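Local coordinates for protein endo-beta-1,4-glucanase (cellulase B) (Bacillus halodurans, PDB 4V2X) that hydrolyses beta-1,4-glucans as a family 5 endoglucanase, its family 46 carbohydrate-binding module contributing to the breakdown of xyloglucan and beta-1,3-1,4-glucans, at residues A269-Y274 against E299-V304; T307-G312 against E350-H355; G318-L323 against F343-L348. All coordinates share one frame; numbering follows the deposited sequence.

Contact 1: residues A269-Y274 against E299-V304; sequences ATVHYY and EAFDRV
F301 turns the edge of its ring toward the face of Y273. This is a T-shaped pair, with ring centroids 5.3 Å apart and planes at 74°. F301 CE2 sits 3.9 Å above the plane of the Y273 ring, displaced toward its rim. F301 CZ lies at the root of the tyrosine, 3.8 Å from Y273 CB, and this CB falls near the plane of the phenylalanine ring. Y273 has CG on the far side of CB from its own N (chi1 -168°), which turns one face of the ring to F301. F301 has CG beside its backbone N (chi1 -68°), and its ring reaches from the flank of the helix to the strand. V271, two residues before Y273 and facing the helix like it, meets F301 obliquely, with V271 CG2 4.4 Å from F301 CE1. The same methyl touches the next turn, V271 CG2 to V304 CG2, at 4.5 Å. Strand 269-273 and helix 299-304 run antiparallel, their axes 11.4 Å apart, as expected of a strand and the outer helix that packs back on it in a (beta/alpha)8 barrel. The Y273 hydroxyl is hydrogen-bonded to E296, further toward the N terminus of the same helix. Between the two segments the contact is buried and apolar. It therefore depends on the fit of rings and methyls, while the tyrosine hydroxyl finds its polar partner just beyond them.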
ATOM      1  N   ALA A 269       0.387  17.304   6.119  1.00 12.95           N
ATOM      2  CA  ALA A 269      -0.138  16.145   6.847  1.00 12.54           C
ATOM      3  C   ALA A 269      -0.979  16.618   8.031  1.00 12.07           C
ATOM      4  O   ALA A 269      -0.639  17.610   8.679  1.00 13.62           O
ATOM      5  CB  ALA A 269       0.998  15.259   7.334  1.00 12.74           C
ATOM      6  N   THR A 270      -2.071  15.913   8.321  1.00 11.59           N
ATOM      7  CA  THR A 270      -2.873  16.248   9.493  1.00 11.54           C
ATOM      8  C   THR A 270      -3.191  15.035  10.370  1.00 11.80           C
ATOM      9  O   THR A 270      -3.413  13.918   9.885  1.00 11.64           O
ATOM     10  CB  THR A 270      -4.151  17.047   9.117  1.00 12.00           C
ATOM     11  OG1 THR A 270      -4.678  17.666  10.290  1.00 12.72           O
ATOM     12  CG2 THR A 270      -5.219  16.167   8.488  1.00 12.22           C
ATOM     13  N   VAL A 271      -3.152  15.285  11.679  1.00 11.33           N
ATOM     14  CA  VAL A 271      -3.561  14.339  12.703  1.00 11.18           C
ATOM     15  C   VAL A 271      -4.378  15.125  13.723  1.00 10.37           C
ATOM     16  O   VAL A 271      -4.357  16.360  13.715  1.00 10.77           O
ATOM     17  CB  VAL A 271      -2.355  13.654  13.390  1.00 11.58           C
ATOM     18  CG1 VAL A 271      -1.570  12.822  12.380  1.00 11.94           C
ATOM     19  CG2 VAL A 271      -1.449  14.662  14.084  1.00 12.59           C
ATOM     20  N   HIS A 272      -5.108  14.413  14.575  1.00  9.90           N
ATOM     21  CA  HIS A 272      -5.860  15.014  15.674  1.00 10.10           C
ATOM     22  C   HIS A 272      -5.372  14.413  16.985  1.00  9.97           C
ATOM     23  O   HIS A 272      -4.751  13.341  16.991  1.00 10.95           O
ATOM     24  CB  HIS A 272      -7.343  14.738  15.537  1.00 10.38           C
ATOM     25  CG  HIS A 272      -7.969  15.366  14.333  1.00  9.79           C
ATOM     26  ND1 HIS A 272      -9.275  15.128  13.976  1.00 10.07           N
ATOM     27  CD2 HIS A 272      -7.479  16.236  13.419  1.00  9.79           C
ATOM     28  CE1 HIS A 272      -9.562  15.818  12.885  1.00 10.40           C
ATOM     29  NE2 HIS A 272      -8.488  16.497  12.526  1.00 10.19           N
ATOM     30  N   TYR A 273      -5.658  15.080  18.101  1.00  9.92           N
ATOM     31  CA  TYR A 273      -5.193  14.578  19.392  1.00 10.29           C
ATOM     32  C   TYR A 273      -6.065  15.057  20.539  1.00 10.54           C
ATOM     33  O   TYR A 273      -6.285  16.258  20.704  1.00 11.31           O
ATOM     34  CB  TYR A 273      -3.731  14.977  19.651  1.00 10.72           C
ATOM     35  CG  TYR A 273      -3.143  14.225  20.821  1.00 10.87           C
ATOM     36  CD1 TYR A 273      -2.830  12.874  20.713  1.00 11.41           C
ATOM     37  CD2 TYR A 273      -2.944  14.847  22.048  1.00 11.54           C
ATOM     38  CE1 TYR A 273      -2.316  12.164  21.790  1.00 11.59           C
ATOM     39  CE2 TYR A 273      -2.430  14.151  23.123  1.00 11.73           C
ATOM     40  CZ  TYR A 273      -2.118  12.813  22.995  1.00 11.58           C
ATOM     41  OH  TYR A 273      -1.623  12.119  24.072  1.00 13.11           O
ATOM     42  N   TYR A 274      -6.563  14.101  21.321  1.00 11.07           N
ATOM     43  CA  TYR A 274      -7.495  14.396  22.406  1.00 12.03           C
ATOM     44  C   TYR A 274      -7.037  13.861  23.777  1.00 11.41           C
ATOM     45  O   TYR A 274      -7.815  13.818  24.726  1.00 12.43           O
ATOM     46  CB  TYR A 274      -8.889  13.899  22.032  1.00 13.16           C
ATOM     47  CG  TYR A 274      -9.558  14.825  21.043  1.00 15.15           C
ATOM     48  CD1 TYR A 274     -10.254  15.944  21.481  1.00 17.17           C
ATOM     49  CD2 TYR A 274      -9.487  14.592  19.674  1.00 16.62           C
ATOM     50  CE1 TYR A 274     -10.864  16.807  20.585  1.00 17.56           C
ATOM     51  CE2 TYR A 274     -10.094  15.450  18.771  1.00 16.00           C
ATOM     52  CZ  TYR A 274     -10.787  16.550  19.236  1.00 18.08           C
ATOM     53  OH  TYR A 274     -11.414  17.416  18.368  1.00 18.75           O
ATOM     54  N   GLU A 299       5.836  10.661  22.828  1.00 14.78           N
ATOM     55  CA  GLU A 299       6.030   9.560  21.883  1.00 15.62           C
ATOM     56  C   GLU A 299       5.289   9.815  20.585  1.00 14.40           C
ATOM     57  O   GLU A 299       5.853   9.651  19.499  1.00 13.63           O
ATOM     58  CB  GLU A 299       5.581   8.231  22.490  1.00 18.14           C
ATOM     59  CG  GLU A 299       6.482   7.755  23.617  1.00 22.53           C
ATOM     60  CD  GLU A 299       5.942   6.539  24.352  1.00 29.25           C
ATOM     61  OE1 GLU A 299       4.814   6.082  24.054  1.00 32.81           O
ATOM     62  OE2 GLU A 299       6.660   6.038  25.243  1.00 36.41           O
ATOM     63  N   ALA A 300       4.030  10.218  20.696  1.00 13.22           N
ATOM     64  CA  ALA A 300       3.206  10.464  19.519  1.00 13.32           C
ATOM     65  C   ALA A 300       3.784  11.573  18.651  1.00 12.78           C
ATOM     66  O   ALA A 300       3.939  11.419  17.441  1.00 13.23           O
ATOM     67  CB  ALA A 300       1.779  10.794  19.924  1.00 13.45           C
ATOM     68  N   PHE A 301       4.125  12.696  19.259  1.00 12.15           N
ATOM     69  CA  PHE A 301       4.592  13.805  18.461  1.00 12.01           C
ATOM     70  C   PHE A 301       6.047  13.658  18.050  1.00 12.29           C
ATOM     71  O   PHE A 301       6.444  14.218  17.049  1.00 12.57           O
ATOM     72  CB  PHE A 301       4.202  15.126  19.115  1.00 12.19           C
ATOM     73  CG  PHE A 301       2.718  15.335  19.092  1.00 11.47           C
ATOM     74  CD1 PHE A 301       2.071  15.575  17.887  1.00 12.46           C
ATOM     75  CD2 PHE A 301       1.951  15.188  20.241  1.00 12.24           C
ATOM     76  CE1 PHE A 301       0.702  15.717  17.833  1.00 12.66           C
ATOM     77  CE2 PHE A 301       0.576  15.323  20.196  1.00 11.85           C
ATOM     78  CZ  PHE A 301      -0.050  15.598  18.992  1.00 12.49           C
ATOM     79  N   ASP A 302       6.816  12.833  18.756  1.00 12.44           N
ATOM     80  CA  ASP A 302       8.123  12.437  18.227  1.00 12.78           C
ATOM     81  C   ASP A 302       7.935  11.662  16.922  1.00 12.87           C
ATOM     82  O   ASP A 302       8.655  11.897  15.959  1.00 12.67           O
ATOM     83  CB  ASP A 302       8.917  11.595  19.230  1.00 13.63           C
ATOM     84  CG  ASP A 302       9.674  12.438  20.253  1.00 13.88           C
ATOM     85  OD1 ASP A 302       9.722  13.689  20.130  1.00 13.97           O
ATOM     86  OD2 ASP A 302      10.255  11.834  21.177  1.00 15.04           O
ATOM     87  N   ARG A 303       6.978  10.731  16.891  1.00 12.46           N
ATOM     88  CA  ARG A 303       6.699   9.972  15.672  1.00 13.07           C
ATOM     89  C   ARG A 303       6.296  10.916  14.539  1.00 12.64           C
ATOM     90  O   ARG A 303       6.791  10.823  13.420  1.00 12.21           O
ATOM     91  CB  ARG A 303       5.588   8.940  15.887  1.00 13.58           C
ATOM     92  CG  ARG A 303       5.942   7.766  16.785  1.00 14.93           C
ATOM     93  CD  ARG A 303       4.903   6.657  16.678  1.00 15.11           C
ATOM     94  NE  ARG A 303       3.563   7.055  17.117  1.00 14.54           N
ATOM     95  CZ  ARG A 303       3.086   6.934  18.358  1.00 16.19           C
ATOM     96  NH1 ARG A 303       3.839   6.445  19.339  1.00 16.80           N
ATOM     97  NH2 ARG A 303       1.841   7.314  18.632  1.00 15.70           N
ATOM     98  N   VAL A 304       5.404  11.841  14.854  1.00 12.60           N
ATOM     99  CA  VAL A 304       4.918  12.800  13.877  1.00 12.77           C
ATOM    100  C   VAL A 304       6.071  13.668  13.348  1.00 12.73           C
ATOM    101  O   VAL A 304       6.190  13.888  12.145  1.00 12.42           O
ATOM    102  CB  VAL A 304       3.810  13.681  14.484  1.00 13.47           C
ATOM    103  CG1 VAL A 304       3.441  14.828  13.560  1.00 13.67           C
ATOM    104  CG2 VAL A 304       2.576  12.835  14.785  1.00 13.92           C
TER

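Contact 2: residues T307-G312 against E350-H355; sequences TFVARG and ERDITH
V309 is the side chain of 307-312 that meets the other segment, and it packs on the chain where 350-355 turns from helix to strand. The apolar contacts come from its two methyls. V309 CG1 is the branch trans to N (chi1 -178°) and reaches D352 CB at 4.1 Å. The side chains of V309 and D352 pass each other at a slant. V309 CG2, the other branch, lies 4.2 Å from I353 CG1. Both methyls also rest against one backbone carbonyl: V309 CG1 is 3.7 Å from R351 O, and V309 CG2 is 3.8 Å from R351 O. The valine fork thus straddles this oxygen in van der Waals contact. R351 O has its polar partner in H305 ND1, on helix 291-309.

The charged groups turn to other partners. D352 forms a salt bridge with R63 through OD2. R351 forms one with D302 and also hydrogen-bonds to H347 O, so its guanidinium is led away from V309.

Backbone capping shapes both sides. A Schellman motif ends each helix, with G312 and D352 as the C-prime residues at positive phi. In the first, I313 N bonds to F308 O, and G312 N bonds to V309 O at 3.0 Å, which also closes a type I turn from V309 to G312.

The contact joins two helix ends at the N-terminal end of the barrel strands, where the chain passes from helix back into the sheet. Helix 291-309 leads into strand 315-320, and helix 334-350 leads into strand 354-357, its neighbour in the sheet. V309 and I353 both also touch V315, at the start of the strand between the two helices.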
ATOM      1  N   THR A 307       8.617  11.433  11.249  1.00 14.45           N
ATOM      2  CA  THR A 307       8.072  10.922  10.001  1.00 14.57           C
ATOM      3  C   THR A 307       7.752  12.025   8.989  1.00 14.73           C
ATOM      4  O   THR A 307       7.890  11.814   7.772  1.00 16.37           O
ATOM      5  CB  THR A 307       6.820  10.067  10.281  1.00 14.95           C
ATOM      6  OG1 THR A 307       7.140   9.075  11.261  1.00 15.52           O
ATOM      7  CG2 THR A 307       6.334   9.377   9.018  1.00 15.37           C
ATOM      8  N   PHE A 308       7.309  13.187   9.473  1.00 14.82           N
ATOM      9  CA  PHE A 308       6.852  14.258   8.583  1.00 14.55           C
ATOM     10  C   PHE A 308       7.706  15.512   8.681  1.00 14.63           C
ATOM     11  O   PHE A 308       8.422  15.843   7.730  1.00 15.16           O
ATOM     12  CB  PHE A 308       5.373  14.581   8.826  1.00 14.75           C
ATOM     13  CG  PHE A 308       4.455  13.487   8.367  1.00 16.58           C
ATOM     14  CD1 PHE A 308       4.290  13.239   7.017  1.00 18.27           C
ATOM     15  CD2 PHE A 308       3.800  12.680   9.276  1.00 18.80           C
ATOM     16  CE1 PHE A 308       3.474  12.210   6.581  1.00 18.80           C
ATOM     17  CE2 PHE A 308       2.978  11.645   8.840  1.00 19.07           C
ATOM     18  CZ  PHE A 308       2.819  11.412   7.493  1.00 18.33           C
ATOM     19  N   VAL A 309       7.653  16.187   9.827  1.00 13.82           N
ATOM     20  CA  VAL A 309       8.240  17.528   9.959  1.00 13.79           C
ATOM     21  C   VAL A 309       9.728  17.544   9.616  1.00 14.42           C
ATOM     22  O   VAL A 309      10.184  18.406   8.864  1.00 14.98           O
ATOM     23  CB  VAL A 309       8.049  18.129  11.368  1.00 13.77           C
ATOM     24  CG1 VAL A 309       8.628  19.542  11.430  1.00 14.96           C
ATOM     25  CG2 VAL A 309       6.578  18.147  11.765  1.00 13.56           C
ATOM     26  N   ALA A 310      10.479  16.596  10.172  1.00 14.46           N
ATOM     27  CA  ALA A 310      11.923  16.538   9.951  1.00 15.63           C
ATOM     28  C   ALA A 310      12.280  16.228   8.493  1.00 16.60           C
ATOM     29  O   ALA A 310      13.409  16.488   8.064  1.00 16.57           O
ATOM     30  CB  ALA A 310      12.554  15.510  10.874  1.00 15.92           C
ATOM     31  N   ARG A 311      11.338  15.660   7.742  1.00 16.82           N
ATOM     32  CA  ARG A 311      11.545  15.359   6.314  1.00 18.40           C
ATOM     33  C   ARG A 311      10.962  16.435   5.398  1.00 18.90           C
ATOM     34  O   ARG A 311      10.880  16.239   4.181  1.00 20.90           O
ATOM     35  CB  ARG A 311      10.903  14.021   5.950  1.00 19.75           C
ATOM     36  CG  ARG A 311      11.473  12.818   6.666  1.00 22.48           C
ATOM     37  CD  ARG A 311      10.713  11.563   6.256  1.00 24.70           C
ATOM     38  NE  ARG A 311      11.120  10.401   7.037  1.00 28.51           N
ATOM     39  CZ  ARG A 311      10.388   9.303   7.235  1.00 31.08           C
ATOM     40  NH1 ARG A 311       9.160   9.182   6.727  1.00 25.61           N
ATOM     41  NH2 ARG A 311      10.890   8.311   7.972  1.00 33.95           N
ATOM     42  N   GLY A 312      10.545  17.558   5.971  1.00 17.99           N
ATOM     43  CA  GLY A 312      10.064  18.688   5.191  1.00 18.45           C
ATOM     44  C   GLY A 312       8.580  18.700   4.891  1.00 18.70           C
ATOM     45  O   GLY A 312       8.115  19.553   4.142  1.00 18.42           O
ATOM     46  N   GLU A 350       7.949  22.822  20.228  1.00 13.79           N
ATOM     47  CA  GLU A 350       9.263  22.217  20.063  1.00 14.54           C
ATOM     48  C   GLU A 350       9.380  21.508  18.718  1.00 14.39           C
ATOM     49  O   GLU A 350      10.454  21.472  18.124  1.00 15.66           O
ATOM     50  CB  GLU A 350       9.537  21.220  21.189  1.00 15.69           C
ATOM     51  CG  GLU A 350       9.873  21.867  22.519  1.00 17.14           C
ATOM     52  CD  GLU A 350      11.233  22.541  22.506  1.00 20.37           C
ATOM     53  OE1 GLU A 350      12.202  21.910  22.027  1.00 20.73           O
ATOM     54  OE2 GLU A 350      11.326  23.695  22.969  1.00 22.42           O
ATOM     55  N   ARG A 351       8.270  20.943  18.250  1.00 13.08           N
ATOM     56  CA  ARG A 351       8.262  20.146  17.023  1.00 13.42           C
ATOM     57  C   ARG A 351       7.652  20.876  15.818  1.00 13.64           C
ATOM     58  O   ARG A 351       7.373  20.256  14.792  1.00 13.82           O
ATOM     59  CB  ARG A 351       7.551  18.820  17.314  1.00 13.11           C
ATOM     60  CG  ARG A 351       8.337  17.957  18.301  1.00 13.03           C
ATOM     61  CD  ARG A 351       7.478  16.866  18.923  1.00 13.60           C
ATOM     62  NE  ARG A 351       8.204  16.089  19.932  1.00 13.82           N
ATOM     63  CZ  ARG A 351       8.466  16.506  21.169  1.00 13.94           C
ATOM     64  NH1 ARG A 351       8.076  17.714  21.559  1.00 13.57           N
ATOM     65  NH2 ARG A 351       9.144  15.723  22.012  1.00 15.27           N
ATOM     66  N   ASP A 352       7.457  22.188  15.934  1.00 14.25           N
ATOM     67  CA  ASP A 352       7.018  23.015  14.803  1.00 15.88           C
ATOM     68  C   ASP A 352       5.649  22.597  14.268  1.00 15.04           C
ATOM     69  O   ASP A 352       5.373  22.739  13.076  1.00 14.59           O
ATOM     70  CB  ASP A 352       8.058  22.946  13.667  1.00 18.77           C
ATOM     71  CG  ASP A 352       7.977  24.127  12.701  1.00 22.79           C
ATOM     72  OD1 ASP A 352       7.594  25.241  13.116  1.00 25.57           O
ATOM     73  OD2 ASP A 352       8.325  23.938  11.515  1.00 26.67           O
ATOM     74  N   ILE A 353       4.789  22.089  15.147  1.00 14.01           N
ATOM     75  CA  ILE A 353       3.476  21.610  14.729  1.00 13.93           C
ATOM     76  C   ILE A 353       2.440  22.707  14.964  1.00 13.61           C
ATOM     77  O   ILE A 353       2.271  23.199  16.079  1.00 13.83           O
ATOM     78  CB  ILE A 353       3.101  20.307  15.464  1.00 14.48           C
ATOM     79  CG1 ILE A 353       4.018  19.166  14.988  1.00 14.57           C
ATOM     80  CG2 ILE A 353       1.638  19.945  15.206  1.00 14.58           C
ATOM     81  CD1 ILE A 353       3.999  17.929  15.862  1.00 14.66           C
ATOM     82  N   THR A 354       1.751  23.098  13.899  1.00 13.74           N
ATOM     83  CA  THR A 354       0.664  24.061  14.018  1.00 13.43           C
ATOM     84  C   THR A 354      -0.572  23.360  14.586  1.00 12.97           C
ATOM     85  O   THR A 354      -0.914  22.264  14.157  1.00 13.60           O
ATOM     86  CB  THR A 354       0.377  24.726  12.661  1.00 13.88           C
ATOM     87  OG1 THR A 354       1.423  25.673  12.392  1.00 14.22           O
ATOM     88  CG2 THR A 354      -0.968  25.433  12.652  1.00 14.47           C
ATOM     89  N   HIS A 355      -1.236  23.997  15.549  1.00 12.46           N
ATOM     90  CA  HIS A 355      -2.366  23.368  16.249  1.00 12.18           C
ATOM     91  C   HIS A 355      -3.638  24.185  16.095  1.00 12.69           C
ATOM     92  O   HIS A 355      -3.595  25.407  16.009  1.00 12.20           O
ATOM     93  CB  HIS A 355      -2.044  23.134  17.733  1.00 12.86           C
ATOM     94  CG  HIS A 355      -1.506  24.341  18.438  1.00 13.20           C
ATOM     95  ND1 HIS A 355      -2.312  25.372  18.874  1.00 13.35           N
ATOM     96  CD2 HIS A 355      -0.240  24.692  18.760  1.00 13.47           C
ATOM     97  CE1 HIS A 355      -1.563  26.307  19.430  1.00 13.00           C
ATOM     98  NE2 HIS A 355      -0.304  25.915  19.381  1.00 14.21           N
TER

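Contact 3: residues G318-L323 against F343-L348; sequences GEFGLL and FLIHHL
F320 reaches from strand 315-320 to L344 and I345 on helix 334-350. Its CB leaves the strand toward the helix. CG sits between the backbone N and the carbonyl carbon (chi1 75°), the crowded position, and the ring is carried out from there between helix and sheet. Along one side of the ring, F320 CD2 makes the closest approach, 3.6 Å to L344 CD2. The leucine meets the ring obliquely. L344 CG points opposite its own N (chi1 176°), and CD2 continues the extended chain, so this methyl reaches the strand residue. Next along the ring, F320 CE2 is 4.2 Å from the same L344 CD2. At the tip, F320 CZ comes 4.4 Å from I345 CD1, which also arrives obliquely. On the CD1/CE1 side the F320 ring meets the ring of H355, planes at about 85°, and L357 of the same strand 354-357 also touches F320.

The phenylalanine is thus held between two helix side chains and residues of the next strand. All three residues that touch between the segments are buried. They meet through methyls and ring carbons. The contact belongs to the beta-alpha-beta unit formed by strand 315-320, helix 334-350 and strand 354-357, the last two strands of the barrel. L344 also touches F301 of helix 291-309, so the two helices meet beside the strand.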
ATOM      1  N   GLY A 318      -5.043  19.283  13.378  1.00 10.74           N
ATOM      2  CA  GLY A 318      -6.274  19.944  12.920  1.00 11.38           C
ATOM      3  C   GLY A 318      -7.346  20.101  13.982  1.00 11.25           C
ATOM      4  O   GLY A 318      -8.244  20.943  13.847  1.00 11.68           O
ATOM      5  N   GLU A 319      -7.265  19.253  15.010  1.00 10.98           N
ATOM      6  CA  GLU A 319      -8.104  19.343  16.194  1.00 10.69           C
ATOM      7  C   GLU A 319      -7.311  18.888  17.398  1.00 10.50           C
ATOM      8  O   GLU A 319      -6.624  17.864  17.336  1.00 10.43           O
ATOM      9  CB  GLU A 319      -9.307  18.413  16.084  1.00 10.95           C
ATOM     10  CG  GLU A 319     -10.246  18.708  14.928  1.00 11.28           C
ATOM     11  CD  GLU A 319     -11.443  17.782  14.897  1.00 12.20           C
ATOM     12  OE1 GLU A 319     -11.633  17.030  15.870  1.00 13.61           O
ATOM     13  OE2 GLU A 319     -12.192  17.797  13.896  1.00 12.40           O
ATOM     14  N   PHE A 320      -7.429  19.616  18.501  1.00 10.82           N
ATOM     15  CA  PHE A 320      -6.968  19.092  19.781  1.00 10.87           C
ATOM     16  C   PHE A 320      -7.853  19.573  20.908  1.00 11.06           C
ATOM     17  O   PHE A 320      -8.582  20.558  20.770  1.00 11.23           O
ATOM     18  CB  PHE A 320      -5.495  19.423  20.056  1.00 11.53           C
ATOM     19  CG  PHE A 320      -5.242  20.852  20.448  1.00 11.82           C
ATOM     20  CD1 PHE A 320      -5.149  21.849  19.485  1.00 12.21           C
ATOM     21  CD2 PHE A 320      -5.058  21.201  21.786  1.00 12.35           C
ATOM     22  CE1 PHE A 320      -4.901  23.164  19.840  1.00 12.32           C
ATOM     23  CE2 PHE A 320      -4.813  22.517  22.144  1.00 12.52           C
ATOM     24  CZ  PHE A 320      -4.733  23.502  21.174  1.00 12.74           C
ATOM     25  N   GLY A 321      -7.784  18.841  22.009  1.00 11.00           N
ATOM     26  CA  GLY A 321      -8.543  19.140  23.214  1.00 11.30           C
ATOM     27  C   GLY A 321      -8.437  17.935  24.130  1.00 11.23           C
ATOM     28  O   GLY A 321      -7.484  17.163  24.044  1.00 11.09           O
ATOM     29  N   LEU A 322      -9.416  17.775  25.009  1.00 11.64           N
ATOM     30  CA  LEU A 322      -9.543  16.568  25.798  1.00 11.59           C
ATOM     31  C   LEU A 322     -10.877  15.926  25.431  1.00 12.25           C
ATOM     32  O   LEU A 322     -11.904  16.600  25.361  1.00 10.82           O
ATOM     33  CB  LEU A 322      -9.445  16.892  27.288  1.00 11.36           C
ATOM     34  CG  LEU A 322      -8.024  17.235  27.746  1.00 11.93           C
ATOM     35  CD1 LEU A 322      -8.045  17.808  29.150  1.00 11.80           C
ATOM     36  CD2 LEU A 322      -7.098  16.015  27.689  1.00 11.70           C
ATOM     37  N   LEU A 323     -10.843  14.629  25.152  1.00 11.99           N
ATOM     38  CA  LEU A 323     -12.025  13.902  24.672  1.00 13.26           C
ATOM     39  C   LEU A 323     -13.228  14.059  25.594  1.00 12.97           C
ATOM     40  O   LEU A 323     -14.363  14.214  25.128  1.00 13.23           O
ATOM     41  CB  LEU A 323     -11.704  12.417  24.503  1.00 14.75           C
ATOM     42  CG  LEU A 323     -12.784  11.584  23.804  1.00 15.88           C
ATOM     43  CD1 LEU A 323     -13.000  12.076  22.376  1.00 18.38           C
ATOM     44  CD2 LEU A 323     -12.420  10.110  23.808  1.00 16.34           C
ATOM     45  N   PHE A 343       1.628  21.606  28.690  1.00 10.74           N
ATOM     46  CA  PHE A 343       2.609  20.592  28.291  1.00 10.91           C
ATOM     47  C   PHE A 343       2.453  20.247  26.818  1.00 11.28           C
ATOM     48  O   PHE A 343       3.436  20.206  26.074  1.00 11.60           O
ATOM     49  CB  PHE A 343       2.427  19.353  29.174  1.00 11.17           C
ATOM     50  CG  PHE A 343       3.437  18.265  28.944  1.00 11.65           C
ATOM     51  CD1 PHE A 343       3.230  17.297  27.971  1.00 12.13           C
ATOM     52  CD2 PHE A 343       4.559  18.167  29.755  1.00 12.77           C
ATOM     53  CE1 PHE A 343       4.146  16.272  27.781  1.00 12.63           C
ATOM     54  CE2 PHE A 343       5.470  17.143  29.574  1.00 13.36           C
ATOM     55  CZ  PHE A 343       5.266  16.203  28.583  1.00 13.55           C
ATOM     56  N   LEU A 344       1.214  20.025  26.388  1.00 10.99           N
ATOM     57  CA  LEU A 344       0.950  19.700  24.994  1.00 11.24           C
ATOM     58  C   LEU A 344       1.474  20.799  24.072  1.00 11.49           C
ATOM     59  O   LEU A 344       2.230  20.529  23.126  1.00 11.54           O
ATOM     60  CB  LEU A 344      -0.545  19.507  24.761  1.00 11.35           C
ATOM     61  CG  LEU A 344      -0.946  19.250  23.308  1.00 11.51           C
ATOM     62  CD1 LEU A 344      -0.263  18.008  22.739  1.00 12.24           C
ATOM     63  CD2 LEU A 344      -2.454  19.150  23.180  1.00 12.03           C
ATOM     64  N   ILE A 345       1.080  22.040  24.347  1.00 11.04           N
ATOM     65  CA  ILE A 345       1.421  23.131  23.438  1.00 10.84           C
ATOM     66  C   ILE A 345       2.927  23.373  23.419  1.00 11.31           C
ATOM     67  O   ILE A 345       3.489  23.658  22.362  1.00 11.18           O
ATOM     68  CB  ILE A 345       0.611  24.416  23.734  1.00 11.63           C
ATOM     69  CG1 ILE A 345      -0.866  24.158  23.417  1.00 11.76           C
ATOM     70  CG2 ILE A 345       1.131  25.587  22.906  1.00 11.61           C
ATOM     71  CD1 ILE A 345      -1.820  25.209  23.955  1.00 12.16           C
ATOM     72  N   HIS A 346       3.592  23.214  24.562  1.00 11.81           N
ATOM     73  CA  HIS A 346       5.046  23.311  24.581  1.00 11.96           C
ATOM     74  C   HIS A 346       5.645  22.291  23.623  1.00 11.59           C
ATOM     75  O   HIS A 346       6.521  22.615  22.815  1.00 11.87           O
ATOM     76  CB  HIS A 346       5.603  23.078  25.984  1.00 12.76           C
ATOM     77  CG  HIS A 346       7.072  22.792  26.004  1.00 13.72           C
ATOM     78  ND1 HIS A 346       8.012  23.715  25.598  1.00 15.31           N
ATOM     79  CD2 HIS A 346       7.762  21.685  26.366  1.00 14.62           C
ATOM     80  CE1 HIS A 346       9.217  23.188  25.707  1.00 15.33           C
ATOM     81  NE2 HIS A 346       9.094  21.960  26.174  1.00 14.89           N
ATOM     82  N   HIS A 347       5.172  21.051  23.701  1.00 11.16           N
ATOM     83  CA  HIS A 347       5.796  19.993  22.899  1.00 11.59           C
ATOM     84  C   HIS A 347       5.452  20.094  21.416  1.00 11.46           C
ATOM     85  O   HIS A 347       6.242  19.703  20.565  1.00 11.69           O
ATOM     86  CB  HIS A 347       5.499  18.618  23.495  1.00 12.20           C
ATOM     87  CG  HIS A 347       6.356  18.323  24.678  1.00 12.89           C
ATOM     88  ND1 HIS A 347       7.702  18.045  24.565  1.00 14.38           N
ATOM     89  CD2 HIS A 347       6.084  18.321  26.003  1.00 14.14           C
ATOM     90  CE1 HIS A 347       8.215  17.861  25.767  1.00 15.77           C
ATOM     91  NE2 HIS A 347       7.255  18.029  26.657  1.00 14.72           N
ATOM     92  N   LEU A 348       4.304  20.681  21.108  1.00 11.36           N
ATOM     93  CA  LEU A 348       3.982  21.014  19.722  1.00 11.65           C
ATOM     94  C   LEU A 348       4.892  22.126  19.198  1.00 12.14           C
ATOM     95  O   LEU A 348       5.365  22.058  18.065  1.00 11.53           O
ATOM     96  CB  LEU A 348       2.527  21.433  19.604  1.00 11.50           C
ATOM     97  CG  LEU A 348       1.519  20.334  19.952  1.00 11.37           C
ATOM     98  CD1 LEU A 348       0.122  20.919  19.972  1.00 11.82           C
ATOM     99  CD2 LEU A 348       1.608  19.167  18.972  1.00 11.44           C
TER

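How the contacts relate
Following the chain, contact 1 comes first: strand 267-273 leads out, and helix 291-309 folds back on it. Contact 2 opens at the end of that helix and closes only in the turn leading into strand 354-357. Contact 3 opens and closes within that span, where helix 334-350 returns on strand 315-320. Contacts 1 and 2 follow in series and share helix 291-309. Contacts 1 and 3 are neighbours through the parallel strands 267-273 and 315-320, with V271 O 3.0 Å from G318 N. Together the three tie the sixth, seventh and eighth strands of the barrel to the two intervening helices.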